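Local coordinates for formyltransferase PseJ (PDB 6EDK), which is a member of the formyl transferase family that binds the ligand 1YA in a pocket lined largely by loops, at residues 51-59 with 74-82; 123-134 with 174-185. All coordinates share one frame; numbering follows the deposited sequence.

Interaction 1. Residues 51-59 with 74-82; sequences QYQDKLDKK and YRYIIHPDI. With 1YA (N-{4-[{[(6S)-2-amino-4-oxo-3,4,5,6,7,8-hexahydropteridin-6-yl]methyl}(formyl)amino]benzoyl}-L-glutamic acid), chain D.
K58 and D81 form a salt bridge, with NZ of K58 meeting OD2 of D81 at 2.8 Å, nearly along the C-O bond. The lysine's long chain suits the task, its CD lying against D81 CB before the ammonium turns in. OH of Y74 donates to O of D54 at 2.7 Å, approaching from above the carbonyl plane. Y74 gets there because its CG stands anti to the backbone N (chi1 -175°). A water also donates to Y74 OH and joins it to L56 N and I77 O. K55 lays CG over the centre of the Y76 ring, a CH-pi contact 3.6 Å from the centroid, while O of Q53 lies at that ring's edge. Branched and apolar, L56 and I82 suit a greasy patch: L56 CB meets I82 CD1 at 4.0 Å, and I82 CG1 lies on K58 CA and CB. The backbone of 74-82 grips the pteridine of 1YA: Y76 O accepts from N8, and I78 N donates to N1 at 2.9 Å. Residues 51-59 leave strand 48-52; L56, Y74 and I78 touch L31 of strand 27-31, and H79 N-caps helix 80-85.

Interaction 2. Residues 123-134 with 174-185; sequences YIDSGLDTGEII and IRGIPQPKGGSY. With 1YA (N-{4-[{[(6S)-2-amino-4-oxo-3,4,5,6,7,8-hexahydropteridin-6-yl]methyl}(formyl)amino]benzoyl}-L-glutamic acid), chain D.
The Y123 ring turns its edge toward I174, whose O lies near the ring plane, 3.0 Å from the tyrosine OH, while CD1 of I134 sits over the centre of one face. The amide of Q179 spends both N-H bonds on carbonyls of the opposing turn: NE2 donates to G131 O at 2.9 Å, on a lone pair, and to D129 O at 3.0 Å, tilted from the carbonyl plane. Both acceptors lie close to the amide plane, which fixes its rotation; the extended glutamine chain, with CG anti to the backbone N (chi1 -161°), carries it that far. The Y185 ring is met obliquely by CD1 of L128, 3.4 Å from its OH, beside 1YA. I133 and I177 form an antiparallel hydrogen-bonded pair. G176 suits its place: at phi 86° and psi 163° a CB would be jammed against R175 O and, pointing into the contact, tight against Y123 CE2 and I133 O. Its CA makes a CA-H...O contact with I133 O at 3.0 Å. The I133 side chain crosses that of Q179 at about a right angle, and its CD1 packs on P180 CD at 3.7 Å. D125 O accepts from NA2 and N3 of 1YA, and D129 N donates to its O4. Strand 133-138 lies beside 118-123. Residues 174-185 lead from helix 147-169 into strand 185-186, and D129 OD2 accepts from G103 N of strand 102-103.

How the interactions relate
From the N terminus, the chain lays down strand 27-31 and then the outermost strand 48-52, after which interaction 1 closes a short connection that includes strand 68-71. Interaction 2 opens at the end of strand 118-123 and closes a much longer excursion that includes helix 147-169. The two are therefore in series, neither nested nor crossed. They lie toward opposite margins of the six-stranded sheet, one by strand 48-52 and the other by 133-138. Yet they touch: I77 CG1 packs on L128 CD2 at 3.5 Å, and I78 CD1 on I124 CD1 at 3.9 Å. One segment of each, 74-82 and 123-134, reaches the same ligand, 1YA.

Interaction 1. Residues 51-59 with 74-82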
# COMPACT_ATOMS: atom_id res chain seq x y z
N GLN A 51 0.45 16.75 4.20
CA GLN A 51 1.31 15.58 4.08
C GLN A 51 2.19 15.49 5.29
O GLN A 51 2.61 16.51 5.85
CB GLN A 51 2.18 15.64 2.79
CG GLN A 51 3.27 14.53 2.69
CD GLN A 51 4.65 14.90 3.29
OE1 GLN A 51 4.94 16.08 3.56
NE2 GLN A 51 5.53 13.87 3.50
N TYR A 52 2.53 14.26 5.65
CA TYR A 52 3.40 14.00 6.80
C TYR A 52 4.12 12.68 6.61
O TYR A 52 3.51 11.69 6.18
CB TYR A 52 2.56 13.94 8.07
CG TYR A 52 3.36 14.14 9.34
CD1 TYR A 52 3.98 15.37 9.59
CD2 TYR A 52 3.45 13.15 10.29
CE1 TYR A 52 4.69 15.57 10.74
CE2 TYR A 52 4.17 13.33 11.46
CZ TYR A 52 4.79 14.56 11.69
OH TYR A 52 5.51 14.79 12.86
N GLN A 53 5.40 12.62 6.98
CA GLN A 53 6.10 11.36 6.84
C GLN A 53 6.74 10.80 8.10
O GLN A 53 7.33 9.73 8.04
CB GLN A 53 7.17 11.45 5.74
CG GLN A 53 8.04 12.65 5.78
CD GLN A 53 9.17 12.51 4.76
OE1 GLN A 53 8.97 11.97 3.67
NE2 GLN A 53 10.37 12.99 5.12
N ASP A 54 6.56 11.44 9.27
CA ASP A 54 7.23 10.98 10.47
C ASP A 54 6.26 10.25 11.39
O ASP A 54 5.05 10.17 11.13
CB ASP A 54 7.88 12.18 11.20
CG ASP A 54 9.03 12.81 10.43
OD1 ASP A 54 9.63 12.16 9.54
OD2 ASP A 54 9.37 13.97 10.73
N LYS A 55 6.77 9.74 12.53
CA LYS A 55 5.91 9.07 13.50
C LYS A 55 4.82 9.98 14.03
O LYS A 55 4.98 11.20 14.08
CB LYS A 55 6.73 8.56 14.69
CG LYS A 55 7.77 7.52 14.33
CD LYS A 55 8.67 7.18 15.51
CE LYS A 55 9.95 6.46 15.03
NZ LYS A 55 10.84 5.98 16.14
N LEU A 56 3.71 9.37 14.43
CA LEU A 56 2.53 10.08 14.89
C LEU A 56 2.14 9.57 16.26
O LEU A 56 1.72 8.42 16.39
CB LEU A 56 1.36 9.90 13.94
CG LEU A 56 1.38 10.70 12.66
CD1 LEU A 56 0.25 10.11 11.84
CD2 LEU A 56 1.14 12.14 12.93
N ASP A 57 2.26 10.43 17.26
CA ASP A 57 1.60 10.18 18.53
C ASP A 57 0.14 10.45 18.32
O ASP A 57 -0.25 11.30 17.49
CB ASP A 57 2.20 11.11 19.61
CG ASP A 57 1.68 10.80 21.03
OD1 ASP A 57 0.53 11.19 21.36
OD2 ASP A 57 2.41 10.13 21.80
N LYS A 58 -0.71 9.77 19.10
CA LYS A 58 -2.14 9.97 18.94
C LYS A 58 -2.59 11.38 19.29
O LYS A 58 -3.69 11.79 18.87
CB LYS A 58 -2.93 8.96 19.78
CG LYS A 58 -2.94 9.18 21.28
CD LYS A 58 -3.61 7.98 21.97
CE LYS A 58 -3.57 8.05 23.50
NZ LYS A 58 -3.27 6.70 24.11
N LYS A 59 -1.78 12.13 20.05
CA LYS A 59 -2.11 13.52 20.37
C LYS A 59 -1.59 14.53 19.35
O LYS A 59 -1.94 15.72 19.44
CB LYS A 59 -1.55 13.88 21.76
CG LYS A 59 -2.17 13.08 22.90
CD LYS A 59 -1.57 13.44 24.28
CE LYS A 59 -0.15 12.88 24.41
NZ LYS A 59 0.35 13.16 25.77
N TYR A 74 4.05 4.98 3.80
CA TYR A 74 4.30 5.46 5.16
C TYR A 74 5.12 4.43 5.93
O TYR A 74 4.81 3.24 5.91
CB TYR A 74 3.00 5.71 5.87
CG TYR A 74 3.14 6.32 7.24
CD1 TYR A 74 3.83 7.52 7.41
CD2 TYR A 74 2.56 5.72 8.35
CE1 TYR A 74 3.93 8.12 8.71
CE2 TYR A 74 2.67 6.30 9.64
CZ TYR A 74 3.36 7.47 9.80
OH TYR A 74 3.45 8.04 11.07
N ARG A 75 6.15 4.89 6.61
CA ARG A 75 7.16 3.99 7.10
C ARG A 75 6.91 3.49 8.52
O ARG A 75 7.68 2.66 9.01
CB ARG A 75 8.54 4.65 7.02
CG ARG A 75 9.17 4.52 5.61
CD ARG A 75 10.18 5.65 5.34
NE ARG A 75 9.52 6.95 5.18
CZ ARG A 75 9.29 7.56 4.01
NH1 ARG A 75 9.67 6.99 2.86
NH2 ARG A 75 8.67 8.73 4.01
N TYR A 76 5.84 3.92 9.18
CA TYR A 76 5.62 3.52 10.55
C TYR A 76 4.27 2.86 10.75
O TYR A 76 3.29 3.09 10.01
CB TYR A 76 5.74 4.76 11.49
CG TYR A 76 7.04 5.51 11.26
CD1 TYR A 76 8.24 5.06 11.80
CD2 TYR A 76 7.09 6.65 10.43
CE1 TYR A 76 9.43 5.73 11.57
CE2 TYR A 76 8.28 7.32 10.19
CZ TYR A 76 9.44 6.85 10.78
OH TYR A 76 10.63 7.50 10.55
N ILE A 77 4.22 2.04 11.80
CA ILE A 77 2.97 1.46 12.27
C ILE A 77 2.13 2.56 12.88
O ILE A 77 2.62 3.37 13.67
CB ILE A 77 3.27 0.34 13.27
CG1 ILE A 77 4.21 -0.67 12.59
CG2 ILE A 77 1.99 -0.31 13.75
CD1 ILE A 77 4.90 -1.63 13.53
N ILE A 78 0.88 2.64 12.47
CA ILE A 78 -0.06 3.64 12.97
C ILE A 78 -0.69 3.12 14.26
O ILE A 78 -1.25 2.02 14.31
CB ILE A 78 -1.13 3.97 11.93
CG1 ILE A 78 -0.46 4.64 10.71
CG2 ILE A 78 -2.17 4.92 12.49
CD1 ILE A 78 -1.37 4.71 9.51
N HIS A 79 -0.61 3.95 15.30
CA HIS A 79 -1.01 3.53 16.65
C HIS A 79 -2.48 3.14 16.69
O HIS A 79 -3.31 3.76 16.03
CB HIS A 79 -0.75 4.69 17.61
CG HIS A 79 -0.91 4.33 19.05
ND1 HIS A 79 -2.14 4.24 19.66
CD2 HIS A 79 0.01 4.02 19.99
CE1 HIS A 79 -1.97 3.90 20.92
NE2 HIS A 79 -0.68 3.76 21.15
N PRO A 80 -2.85 2.12 17.49
CA PRO A 80 -4.24 1.60 17.45
C PRO A 80 -5.30 2.60 17.85
O PRO A 80 -6.45 2.54 17.36
CB PRO A 80 -4.20 0.43 18.44
CG PRO A 80 -2.77 0.06 18.56
CD PRO A 80 -1.97 1.29 18.34
N ASP A 81 -4.95 3.57 18.70
CA ASP A 81 -5.92 4.60 19.04
C ASP A 81 -6.19 5.50 17.84
O ASP A 81 -7.34 5.93 17.60
CB ASP A 81 -5.42 5.40 20.24
CG ASP A 81 -5.36 4.55 21.53
OD1 ASP A 81 -6.07 3.53 21.61
OD2 ASP A 81 -4.60 4.91 22.44
N ILE A 82 -5.16 5.76 17.03
CA ILE A 82 -5.40 6.48 15.77
C ILE A 82 -6.27 5.64 14.84
O ILE A 82 -7.23 6.16 14.22
CB ILE A 82 -4.04 6.83 15.14
CG1 ILE A 82 -3.20 7.75 16.05
CG2 ILE A 82 -4.23 7.58 13.85
CD1 ILE A 82 -1.80 8.03 15.48
N1 1YA D . -0.09 0.92 10.33
C2 1YA D . -1.18 0.01 10.73
NA2 1YA D . -1.65 -0.01 12.11
N3 1YA D . -1.90 -0.89 9.75
C4 1YA D . -1.48 -0.96 8.35
O4 1YA D . -2.08 -1.72 7.62
C4A 1YA D . -0.37 -0.05 7.95
N5 1YA D . 0.01 -0.02 6.63
C6 1YA D . 1.44 0.56 6.40
C7 1YA D . 1.73 1.70 7.09
N8 1YA D . 1.32 1.75 8.60
C8A 1YA D . 0.32 0.93 8.94
C9 1YA D . 2.38 -0.60 6.80
N10 1YA D . 3.80 -0.30 6.53
C11 1YA D . 6.68 -1.47 9.40
C12 1YA D . 6.58 -0.13 9.08
C13 1YA D . 5.62 0.27 8.15
C14 1YA D . 4.82 -0.68 7.55
C15 1YA D . 4.94 -2.02 7.87
C16 1YA D . 5.88 -2.42 8.81
C17 1YA D . 7.74 -1.96 10.42
N 1YA D . 8.51 -3.15 9.96
CA 1YA D . 9.58 -3.80 10.76
CB 1YA D . 8.98 -4.49 12.01
CG 1YA D . 7.47 -4.77 11.87
CD 1YA D . 6.96 -5.77 12.91
OE1 1YA D . 5.81 -6.27 12.81
OE2 1YA D . 7.70 -6.10 13.88
CT 1YA D . 10.33 -4.82 9.85
O2 1YA D . 9.97 -5.04 8.65
O1 1YA D . 11.32 -5.44 10.29
C18 1YA D . 4.27 0.29 5.28
O5 1YA D . 3.50 0.59 4.43
O 1YA D . 7.92 -1.41 11.45
O HOH W 1 6.85 7.85 6.14
O HOH W 2 1.02 6.16 14.97
O HOH W 3 3.26 6.42 13.60

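Interaction 2. Residues 123-134 with 174-185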
# COMPACT_ATOMS: atom_id res chain seq x y z
N TYR A 123 -8.52 -0.86 4.07
CA TYR A 123 -8.64 -0.05 5.31
C TYR A 123 -7.53 -0.41 6.26
O TYR A 123 -7.14 -1.57 6.37
CB TYR A 123 -10.01 -0.31 5.96
CG TYR A 123 -11.13 0.35 5.26
CD1 TYR A 123 -11.26 1.74 5.26
CD2 TYR A 123 -12.13 -0.36 4.61
CE1 TYR A 123 -12.28 2.35 4.62
CE2 TYR A 123 -13.14 0.26 3.97
CZ TYR A 123 -13.24 1.62 4.00
OH TYR A 123 -14.28 2.28 3.36
N ILE A 124 -7.05 0.59 6.99
CA ILE A 124 -6.01 0.39 7.98
C ILE A 124 -6.65 -0.09 9.27
O ILE A 124 -7.56 0.56 9.81
CB ILE A 124 -5.24 1.69 8.24
CG1 ILE A 124 -4.46 2.10 6.99
CG2 ILE A 124 -4.30 1.53 9.43
CD1 ILE A 124 -4.06 3.55 6.99
N ASP A 125 -6.17 -1.20 9.77
CA ASP A 125 -6.57 -1.68 11.10
C ASP A 125 -5.30 -1.79 11.91
O ASP A 125 -4.24 -1.31 11.49
CB ASP A 125 -7.42 -2.94 10.98
CG ASP A 125 -6.62 -4.19 10.77
OD1 ASP A 125 -5.40 -4.12 10.73
OD2 ASP A 125 -7.26 -5.28 10.65
N SER A 126 -5.41 -2.36 13.12
CA SER A 126 -4.30 -2.26 14.07
C SER A 126 -3.13 -3.13 13.67
O SER A 126 -2.01 -2.82 14.00
CB SER A 126 -4.77 -2.66 15.48
OG SER A 126 -5.69 -3.74 15.37
N GLY A 127 -3.39 -4.20 12.90
CA GLY A 127 -2.29 -4.99 12.39
C GLY A 127 -1.70 -4.44 11.10
O GLY A 127 -2.26 -3.52 10.49
N LEU A 128 -0.56 -5.02 10.69
CA LEU A 128 0.15 -4.57 9.49
C LEU A 128 -0.46 -5.22 8.25
O LEU A 128 -0.30 -6.43 8.03
CB LEU A 128 1.62 -4.92 9.56
CG LEU A 128 2.37 -4.44 10.80
CD1 LEU A 128 3.87 -4.70 10.64
CD2 LEU A 128 2.08 -2.95 11.03
N ASP A 129 -1.10 -4.41 7.40
CA ASP A 129 -1.64 -4.82 6.09
C ASP A 129 -2.71 -5.87 6.23
O ASP A 129 -2.97 -6.59 5.30
CB ASP A 129 -0.51 -5.31 5.16
CG ASP A 129 0.55 -4.25 4.92
OD1 ASP A 129 0.18 -3.05 4.83
OD2 ASP A 129 1.76 -4.60 4.83
N THR A 130 -3.39 -5.92 7.39
CA THR A 130 -4.44 -6.89 7.68
C THR A 130 -5.86 -6.36 7.54
O THR A 130 -6.81 -7.16 7.58
CB THR A 130 -4.25 -7.44 9.11
OG1 THR A 130 -3.92 -6.35 9.99
CG2 THR A 130 -3.11 -8.40 9.17
N GLY A 131 -6.05 -5.05 7.33
CA GLY A 131 -7.40 -4.48 7.26
C GLY A 131 -8.27 -4.93 6.09
O GLY A 131 -7.85 -5.66 5.18
N GLU A 132 -9.50 -4.44 6.08
CA GLU A 132 -10.50 -4.87 5.10
C GLU A 132 -10.14 -4.41 3.68
O GLU A 132 -9.63 -3.32 3.47
CB GLU A 132 -11.88 -4.34 5.43
CG GLU A 132 -12.51 -5.01 6.65
CD GLU A 132 -13.92 -4.50 6.91
OE1 GLU A 132 -14.07 -3.25 7.08
OE2 GLU A 132 -14.86 -5.33 6.91
N ILE A 133 -10.37 -5.27 2.71
CA ILE A 133 -10.00 -5.00 1.32
C ILE A 133 -11.08 -4.17 0.65
O ILE A 133 -12.29 -4.49 0.73
CB ILE A 133 -9.78 -6.32 0.55
CG1 ILE A 133 -8.56 -7.03 1.11
CG2 ILE A 133 -9.59 -5.94 -0.94
CD1 ILE A 133 -8.31 -8.46 0.45
N ILE A 134 -10.64 -3.11 -0.05
CA ILE A 134 -11.54 -2.24 -0.80
C ILE A 134 -11.56 -2.60 -2.27
O ILE A 134 -12.63 -2.87 -2.83
CB ILE A 134 -11.15 -0.75 -0.60
CG1 ILE A 134 -11.42 -0.33 0.85
CG2 ILE A 134 -11.90 0.13 -1.52
CD1 ILE A 134 -10.57 0.89 1.32
N ILE A 174 -17.51 2.17 -0.90
CA ILE A 174 -17.00 0.79 -0.87
C ILE A 174 -16.60 0.49 0.56
O ILE A 174 -15.52 0.90 1.00
CB ILE A 174 -15.83 0.58 -1.83
CG1 ILE A 174 -16.17 1.20 -3.19
CG2 ILE A 174 -15.48 -0.94 -2.03
CD1 ILE A 174 -15.00 1.16 -4.21
N ARG A 175 -17.46 -0.21 1.30
CA ARG A 175 -17.23 -0.48 2.72
C ARG A 175 -16.16 -1.54 2.96
O ARG A 175 -15.69 -1.68 4.10
CB ARG A 175 -18.56 -0.91 3.38
CG ARG A 175 -18.47 -1.29 4.87
CD ARG A 175 -19.85 -1.74 5.42
NE ARG A 175 -20.87 -0.70 5.26
CZ ARG A 175 -22.02 -0.84 4.60
NH1 ARG A 175 -22.36 -2.00 4.04
NH2 ARG A 175 -22.85 0.19 4.52
N GLY A 176 -15.75 -2.27 1.94
CA GLY A 176 -14.69 -3.24 2.10
C GLY A 176 -15.20 -4.59 2.59
O GLY A 176 -16.31 -4.71 3.10
N ILE A 177 -14.36 -5.62 2.42
CA ILE A 177 -14.69 -6.96 2.92
C ILE A 177 -13.60 -7.46 3.85
O ILE A 177 -12.45 -7.02 3.77
CB ILE A 177 -14.91 -7.98 1.78
CG1 ILE A 177 -13.69 -8.09 0.84
CG2 ILE A 177 -16.11 -7.64 1.00
CD1 ILE A 177 -13.73 -9.38 -0.08
N PRO A 178 -13.94 -8.36 4.79
CA PRO A 178 -12.93 -8.97 5.64
C PRO A 178 -11.81 -9.49 4.76
O PRO A 178 -12.09 -10.14 3.76
CB PRO A 178 -13.68 -10.11 6.33
CG PRO A 178 -15.09 -9.77 6.21
CD PRO A 178 -15.24 -9.05 4.91
N GLN A 179 -10.59 -9.29 5.18
CA GLN A 179 -9.45 -9.83 4.47
C GLN A 179 -9.44 -11.35 4.57
O GLN A 179 -9.37 -11.88 5.69
CB GLN A 179 -8.14 -9.25 5.00
CG GLN A 179 -7.00 -9.46 3.98
CD GLN A 179 -5.68 -8.79 4.32
OE1 GLN A 179 -4.63 -9.44 4.30
NE2 GLN A 179 -5.71 -7.47 4.58
N PRO A 180 -9.46 -12.07 3.44
CA PRO A 180 -9.49 -13.53 3.48
C PRO A 180 -8.40 -14.04 4.37
O PRO A 180 -7.28 -13.53 4.39
CB PRO A 180 -9.27 -13.94 2.03
CG PRO A 180 -9.87 -12.87 1.24
CD PRO A 180 -9.51 -11.58 2.06
N LYS A 181 -8.74 -15.08 5.12
CA LYS A 181 -7.74 -15.77 5.91
C LYS A 181 -6.83 -16.55 4.98
O LYS A 181 -7.34 -17.17 4.06
CB LYS A 181 -8.42 -16.72 6.89
CG LYS A 181 -9.39 -16.02 7.78
CD LYS A 181 -9.74 -17.02 8.89
CE LYS A 181 -10.52 -16.38 10.04
NZ LYS A 181 -10.93 -17.49 10.96
N GLY A 182 -5.50 -16.55 5.26
CA GLY A 182 -4.49 -17.09 4.38
C GLY A 182 -3.37 -16.08 4.09
O GLY A 182 -3.17 -15.10 4.82
N GLY A 183 -2.63 -16.35 3.01
CA GLY A 183 -1.57 -15.44 2.55
C GLY A 183 -0.25 -15.62 3.29
O GLY A 183 0.12 -16.67 3.71
N SER A 184 0.45 -14.49 3.46
CA SER A 184 1.82 -14.52 4.01
C SER A 184 2.20 -13.15 4.56
O SER A 184 1.53 -12.15 4.29
CB SER A 184 2.82 -14.94 2.97
OG SER A 184 2.74 -14.11 1.83
N TYR A 185 3.28 -13.12 5.33
CA TYR A 185 3.79 -11.90 5.95
C TYR A 185 5.30 -11.98 6.02
O TYR A 185 5.83 -13.06 6.30
CB TYR A 185 3.24 -11.72 7.35
CG TYR A 185 3.94 -10.57 8.08
CD1 TYR A 185 3.52 -9.27 7.91
CD2 TYR A 185 5.02 -10.80 8.93
CE1 TYR A 185 4.16 -8.22 8.55
CE2 TYR A 185 5.66 -9.77 9.58
CZ TYR A 185 5.22 -8.47 9.39
OH TYR A 185 5.84 -7.41 10.04
N1 1YA D . -0.09 0.92 10.33
C2 1YA D . -1.18 0.01 10.73
NA2 1YA D . -1.65 -0.01 12.11
N3 1YA D . -1.90 -0.89 9.75
C4 1YA D . -1.48 -0.96 8.35
O4 1YA D . -2.08 -1.72 7.62
C4A 1YA D . -0.37 -0.05 7.95
N5 1YA D . 0.01 -0.02 6.63
C6 1YA D . 1.44 0.56 6.40
C7 1YA D . 1.73 1.70 7.09
N8 1YA D . 1.32 1.75 8.60
C8A 1YA D . 0.32 0.93 8.94
C9 1YA D . 2.38 -0.60 6.80
N10 1YA D . 3.80 -0.30 6.53
C11 1YA D . 6.68 -1.47 9.40
C12 1YA D . 6.58 -0.13 9.08
C13 1YA D . 5.62 0.27 8.15
C14 1YA D . 4.82 -0.68 7.55
C15 1YA D . 4.94 -2.02 7.87
C16 1YA D . 5.88 -2.42 8.81
C17 1YA D . 7.74 -1.96 10.42
N 1YA D . 8.51 -3.15 9.96
CA 1YA D . 9.58 -3.80 10.76
CB 1YA D . 8.98 -4.49 12.01
CG 1YA D . 7.47 -4.77 11.87
CD 1YA D . 6.96 -5.77 12.91
OE1 1YA D . 5.81 -6.27 12.81
OE2 1YA D . 7.70 -6.10 13.88
CT 1YA D . 10.33 -4.82 9.85
O2 1YA D . 9.97 -5.04 8.65
O1 1YA D . 11.32 -5.44 10.29
C18 1YA D . 4.27 0.29 5.28
O5 1YA D . 3.50 0.59 4.43
O 1YA D . 7.92 -1.41 11.45
O HOH W 4 -9.60 -7.65 7.46
O HOH W 5 -17.38 -6.11 5.62